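Local structure of beta-N-acetylhexosaminidase (Beutenbergia cavernae, 5BU9) at residues 114-117 / 118-122; 86-90 / 91-95; 169-172 / 173-177. The protein probably hydrolyses terminal non-reducing N-acetyl-D-hexosamine residues from N-acetyl-beta-D-hexosaminides, as a member of glycosyl hydrolase family 3. All coordinates share one frame; numbering follows the deposited sequence.

Contact 1. Residues 114-117 / 118-122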
# COMPACT_ATOMS: atom_id res chain seq x y z
N ALA A 114 5.83 -15.47 -10.52
CA ALA A 114 4.97 -14.62 -9.68
C ALA A 114 3.56 -15.19 -9.64
O ALA A 114 2.83 -14.95 -8.70
CB ALA A 114 4.93 -13.20 -10.16
N THR A 115 3.20 -15.94 -10.68
CA THR A 115 1.92 -16.63 -10.70
C THR A 115 1.91 -17.67 -9.57
O THR A 115 0.93 -17.83 -8.83
CB THR A 115 1.67 -17.33 -12.04
OG1 THR A 115 1.74 -16.36 -13.09
CG2 THR A 115 0.31 -18.02 -12.05
N THR A 116 3.01 -18.38 -9.44
CA THR A 116 3.18 -19.35 -8.38
C THR A 116 3.10 -18.66 -7.02
O THR A 116 2.34 -19.10 -6.16
CB THR A 116 4.51 -20.08 -8.52
OG1 THR A 116 4.57 -20.69 -9.81
CG2 THR A 116 4.68 -21.14 -7.43
N TRP A 117 3.85 -17.57 -6.85
CA TRP A 117 3.89 -16.84 -5.56
C TRP A 117 2.50 -16.34 -5.21
O TRP A 117 2.05 -16.43 -4.07
CB TRP A 117 4.87 -15.67 -5.61
CG TRP A 117 6.23 -16.11 -5.95
CD1 TRP A 117 6.75 -17.35 -5.73
CD2 TRP A 117 7.26 -15.36 -6.61
NE1 TRP A 117 8.04 -17.42 -6.19
CE2 TRP A 117 8.37 -16.21 -6.75
CE3 TRP A 117 7.34 -14.05 -7.09
CZ2 TRP A 117 9.57 -15.78 -7.33
CZ3 TRP A 117 8.51 -13.64 -7.68
CH2 TRP A 117 9.61 -14.50 -7.80
N GLY A 118 1.81 -15.81 -6.21
CA GLY A 118 0.44 -15.37 -6.04
C GLY A 118 -0.53 -16.46 -5.60
O GLY A 118 -1.40 -16.19 -4.76
N ALA A 119 -0.39 -17.67 -6.16
CA ALA A 119 -1.27 -18.79 -5.84
C ALA A 119 -1.16 -19.17 -4.35
O ALA A 119 -2.15 -19.53 -3.70
CB ALA A 119 -0.95 -20.00 -6.74
N GLU A 120 0.06 -19.07 -3.83
CA GLU A 120 0.33 -19.34 -2.43
C GLU A 120 -0.33 -18.25 -1.59
O GLU A 120 -0.97 -18.55 -0.59
CB GLU A 120 1.84 -19.39 -2.18
CG GLU A 120 2.60 -20.40 -3.05
CD GLU A 120 4.11 -20.18 -3.04
OE1 GLU A 120 4.57 -19.14 -2.52
OE2 GLU A 120 4.85 -21.05 -3.56
N LEU A 121 -0.20 -17.00 -2.00
CA LEU A 121 -0.88 -15.91 -1.29
C LEU A 121 -2.38 -16.15 -1.29
O LEU A 121 -2.99 -16.14 -0.23
CB LEU A 121 -0.56 -14.56 -1.91
CG LEU A 121 0.86 -14.10 -1.67
CD1 LEU A 121 1.06 -12.76 -2.37
CD2 LEU A 121 1.09 -13.97 -0.21
N ALA A 122 -2.96 -16.39 -2.46
CA ALA A 122 -4.41 -16.57 -2.58
C ALA A 122 -4.88 -17.74 -1.73
O ALA A 122 -5.94 -17.68 -1.13
CB ALA A 122 -4.81 -16.80 -4.04
O HOH W 1 4.18 -16.30 -1.95
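The carbonyls of Ala114 to Trp117 each accept the backbone N-H four residues on, the alpha-helical pattern, with the tightest of the four bonds running from Gly118 N to Ala114 O at 2.8 Å. Trp117 O carries the largest load. Leu121 N donates to it at 3.1 Å, Glu120 N does so weakly, and a water donates a further hydrogen bond to it at 3.0 Å. The same water also donates to Glu120 OE1 at 2.9 Å, tying the carboxylate to the backbone one turn back. With CG beside the backbone N (chi1 -56°), anti to the carbonyl carbon, and the chain extended beyond it, Glu120 leans back along the helix, and its CG passes 3.4 Å from Thr116 O. This sets the carboxylate between the two residues of the preceding turn: OE2 lies 3.9 Å from Thr116 CG2, while OE1 comes obliquely to within 4.3 Å of CD1 of the Trp117 indole. OE2 also has a partner in Ser94.

The helix, 107-123, connects the parallel strands 75-82 and 128-129, a beta-alpha-beta crossover consistent with the TIM-barrel fold of this family. Trp117 and Leu121 are among the buried residues of this part of the helix. Leu121 CG lies 3.6 Å from Trp117 O, and the leucine side chain meets Met174 of helix 160-176. The indole lies back over the first turn, where Ala114 N sits above one of its faces toward the rim; Phe170, Ile96 and Pro97 also pack against the tryptophan.

Contact 2. Residues 86-90 / 91-95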
# COMPACT_ATOMS: atom_id res chain seq x y z
N GLN A 86 9.44 -10.27 2.85
CA GLN A 86 8.52 -11.37 2.57
C GLN A 86 7.86 -11.72 3.89
O GLN A 86 8.46 -12.41 4.72
CB GLN A 86 9.25 -12.58 1.95
CG GLN A 86 8.27 -13.71 1.50
CD GLN A 86 8.95 -14.94 0.95
OE1 GLN A 86 10.05 -14.86 0.40
NE2 GLN A 86 8.29 -16.10 1.09
N VAL A 87 6.66 -11.21 4.13
CA VAL A 87 6.05 -11.40 5.43
C VAL A 87 5.69 -12.88 5.61
O VAL A 87 5.81 -13.42 6.70
CB VAL A 87 4.82 -10.52 5.62
CG1 VAL A 87 4.05 -10.98 6.87
CG2 VAL A 87 5.21 -9.01 5.70
N LEU A 88 5.23 -13.52 4.54
CA LEU A 88 4.68 -14.87 4.67
C LEU A 88 5.66 -15.90 4.14
O LEU A 88 5.97 -15.95 2.94
CB LEU A 88 3.33 -14.96 3.96
CG LEU A 88 2.25 -14.04 4.56
CD1 LEU A 88 0.95 -14.10 3.76
CD2 LEU A 88 2.00 -14.36 6.05
N ARG A 89 6.14 -16.73 5.05
CA ARG A 89 7.17 -17.70 4.74
C ARG A 89 6.79 -19.02 5.38
O ARG A 89 5.87 -19.06 6.18
CB ARG A 89 8.53 -17.20 5.25
CG ARG A 89 9.71 -17.58 4.36
CD ARG A 89 11.03 -17.33 5.05
NE ARG A 89 11.09 -15.97 5.58
CZ ARG A 89 11.39 -14.90 4.84
NH1 ARG A 89 11.43 -13.68 5.41
NH2 ARG A 89 11.65 -15.05 3.54
N GLY A 90 7.48 -20.11 5.02
CA GLY A 90 7.26 -21.38 5.69
C GLY A 90 6.54 -22.39 4.82
O GLY A 90 6.55 -22.26 3.60
N PRO A 91 5.91 -23.41 5.45
CA PRO A 91 5.25 -24.50 4.71
C PRO A 91 4.22 -24.02 3.69
O PRO A 91 3.23 -23.36 4.03
CB PRO A 91 4.59 -25.33 5.82
CG PRO A 91 5.50 -25.08 7.02
CD PRO A 91 5.86 -23.63 6.91
N GLY A 92 4.48 -24.33 2.42
CA GLY A 92 3.60 -23.94 1.32
C GLY A 92 3.95 -22.62 0.65
O GLY A 92 3.34 -22.25 -0.35
N PHE A 93 4.94 -21.91 1.20
CA PHE A 93 5.40 -20.65 0.60
C PHE A 93 6.78 -20.81 -0.02
O PHE A 93 7.69 -21.38 0.60
CB PHE A 93 5.47 -19.53 1.65
CG PHE A 93 4.12 -18.98 2.05
CD1 PHE A 93 3.36 -18.24 1.15
CD2 PHE A 93 3.63 -19.17 3.34
CE1 PHE A 93 2.10 -17.73 1.52
CE2 PHE A 93 2.39 -18.65 3.73
CZ PHE A 93 1.62 -17.93 2.80
N SER A 94 6.93 -20.32 -1.25
CA SER A 94 8.25 -20.21 -1.89
C SER A 94 9.20 -19.31 -1.09
O SER A 94 8.74 -18.46 -0.32
CB SER A 94 8.11 -19.67 -3.30
OG SER A 94 7.25 -20.51 -4.03
N ASP A 95 10.51 -19.50 -1.24
CA ASP A 95 11.46 -18.49 -0.78
C ASP A 95 11.69 -17.59 -1.98
O ASP A 95 12.44 -17.94 -2.89
CB ASP A 95 12.78 -19.11 -0.26
CG ASP A 95 12.61 -19.88 1.07
OD1 ASP A 95 11.99 -19.33 2.01
OD2 ASP A 95 13.10 -21.03 1.18
O HOH W 2 9.09 -20.10 2.63
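Gln86 NE2 holds two carbonyls at once, Ser94 O at 2.8 Å and Leu88 O at 3.0 Å. Both acceptors lie close to the plane of the side-chain amide, and the bond to Ser94 O runs almost along the axis of that carbonyl. The extended side chain, with CG opposite the backbone N (chi1 -174°), reaches across the loop to do this, while OE1 accepts the backbone N-H of Ile96. Three bonds thus fix the rotation of the amide. A leucine in its place would probably leave Ser94 O and Ile96 N without their amide partner and remove one of the ties between the two limbs of the loop.

Between those limbs the chain reverses in a type II beta turn from Gly90 to Phe93, closed by Phe93 N to Gly90 O at 2.9 Å. Gly92 takes the third position with a positive phi of 93°, the usual place for glycine in such a turn. A water accepts a hydrogen bond from Gly90 N at 2.9 Å and lies beside Phe93 O and Asp95 OD1.

Phe93 folds back from the turn so that Leu88 CB sits over one face of its ring, a CH-pi contact 3.8 Å from the centroid; Val50 and Thr53 of helix 50-61 pack on the same phenylalanine. Near the water, Asp95 OD1 touches the aliphatic part of Arg89, 3.7 Å from CG. The guanidinium stops short of a salt bridge, with NH2 4.6 Å from OD1. The loop is therefore closed mainly by neutral amide-to-carbonyl bonds and one apolar contact, and the opposite charges of Arg89 and Asp95 are likely to add only a diffuse attraction.

Contact 3. Residues 169-172 / 173-177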
# COMPACT_ATOMS: atom_id res chain seq x y z
N ALA A 169 5.45 -7.57 -15.07
CA ALA A 169 5.42 -9.01 -15.23
C ALA A 169 4.96 -9.60 -13.91
O ALA A 169 4.07 -10.45 -13.87
CB ALA A 169 6.77 -9.52 -15.60
N PHE A 170 5.53 -9.09 -12.81
CA PHE A 170 5.21 -9.56 -11.46
C PHE A 170 3.72 -9.34 -11.20
O PHE A 170 3.03 -10.24 -10.77
CB PHE A 170 6.12 -8.83 -10.44
CG PHE A 170 5.84 -9.11 -8.97
CD1 PHE A 170 4.83 -8.43 -8.28
CD2 PHE A 170 6.66 -9.97 -8.24
CE1 PHE A 170 4.61 -8.64 -6.94
CE2 PHE A 170 6.44 -10.17 -6.89
CZ PHE A 170 5.41 -9.51 -6.23
N SER A 171 3.24 -8.14 -11.50
CA SER A 171 1.83 -7.80 -11.32
C SER A 171 0.95 -8.76 -12.12
O SER A 171 -0.04 -9.28 -11.60
CB SER A 171 1.56 -6.34 -11.75
OG SER A 171 2.12 -5.40 -10.85
N ALA A 172 1.32 -8.99 -13.38
CA ALA A 172 0.52 -9.85 -14.26
C ALA A 172 0.34 -11.28 -13.70
O ALA A 172 -0.76 -11.83 -13.75
CB ALA A 172 1.14 -9.90 -15.63
N GLY A 173 1.41 -11.87 -13.16
CA GLY A 173 1.32 -13.21 -12.59
C GLY A 173 0.50 -13.24 -11.31
O GLY A 173 -0.24 -14.17 -11.02
N MSE A 174 0.65 -12.17 -10.55
CA MSE A 174 -0.06 -11.98 -9.32
C MSE A 174 -1.56 -11.95 -9.63
O MSE A 174 -2.33 -12.75 -9.08
CB MSE A 174 0.45 -10.69 -8.64
CG MSE A 174 0.30 -10.64 -7.13
SE MSE A 174 1.52 -11.73 -6.08
CE MSE A 174 2.98 -11.76 -7.34
N ARG A 175 -1.98 -11.07 -10.56
CA ARG A 175 -3.37 -10.98 -11.00
C ARG A 175 -3.87 -12.30 -11.57
O ARG A 175 -5.01 -12.66 -11.34
CB ARG A 175 -3.56 -9.88 -12.06
CG ARG A 175 -3.30 -8.48 -11.55
CD ARG A 175 -3.79 -7.35 -12.49
NE ARG A 175 -3.27 -6.09 -11.95
CZ ARG A 175 -2.25 -5.42 -12.46
NH1 ARG A 175 -1.67 -5.85 -13.58
NH2 ARG A 175 -1.82 -4.31 -11.88
N ALA A 176 -3.01 -13.04 -12.30
CA ALA A 176 -3.45 -14.31 -12.91
C ALA A 176 -3.81 -15.33 -11.83
O ALA A 176 -4.56 -16.27 -12.09
CB ALA A 176 -2.37 -14.89 -13.85
N SER A 177 -3.28 -15.13 -10.63
CA SER A 177 -3.63 -15.99 -9.50
C SER A 177 -4.66 -15.37 -8.54
O SER A 177 -4.88 -15.89 -7.45
CB SER A 177 -2.37 -16.39 -8.74
OG SER A 177 -1.62 -17.32 -9.51
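Phe170 and Met174, one turn apart, lie side by side and point the same way, but the terminal methyl of the selenomethionine at 174 comes back over one face of the phenyl ring. This is a Met-aromatic contact on helix 160-176, which links parallel strands 128-129 and 180-186 in another beta-alpha-beta unit of the barrel. CE rests 3.6 Å from the centroid of the Phe170 ring, only 18° off its normal, so its C-H groups meet the face. The heavier SE stands obliquely at 5.0 Å from the same centroid. Bends at chi2 and chi3 bring the methyl there: CG leaves opposite the backbone N, and the chain then doubles back, which sets CE over the ring. Around this pair, Ala114 and Leu121 of helix 107-123 touch Met174, while Asn129 of strand 128-129 touches both side chains, leaving the ring and methyl in a buried setting.

A second pairing, Ser171 with Arg175, brings polar side chains together through carbon. Arg175 runs extended from CG to NE and brings one face of the guanidinium over Ser171 CB, with NH1 3.7 Å away. The charge is met by Glu180, whose OE2 forms a salt bridge with Arg175 NE, and the serine hydroxyl is hydrogen-bonded to Thr181 OG1. The arginine chain also grazes the helix backbone, its CG lying 3.4 Å from Ser171 O. That same carbonyl oxygen accepts Arg175 N at 2.8 Å in a nearly straight bond, with an N-H...O angle of 176°.

Contact 1 is the middle member of the series: its helix meets the loop of contact 2 and the helix of contact 3, whereas contacts 2 and 3 do not touch, their centres lying about 17 Å apart and their nearest atoms about 9 Å. Toward contact 2, whose centre is about 10 Å away, Glu120 OE2 and Ser94 OG form a probable hydrogen bond of 2.5 Å, and Glu120 CG packs 3.4 Å from Gly92 O. Toward contact 3, centred about 8 Å away, Thr115 O and Ser177 OG make a probable hydrogen bond of 2.7 Å, and Met174 CE reaches within 3.5 Å of Ala114 O. Two successive helices and one loop of the barrel domain are joined.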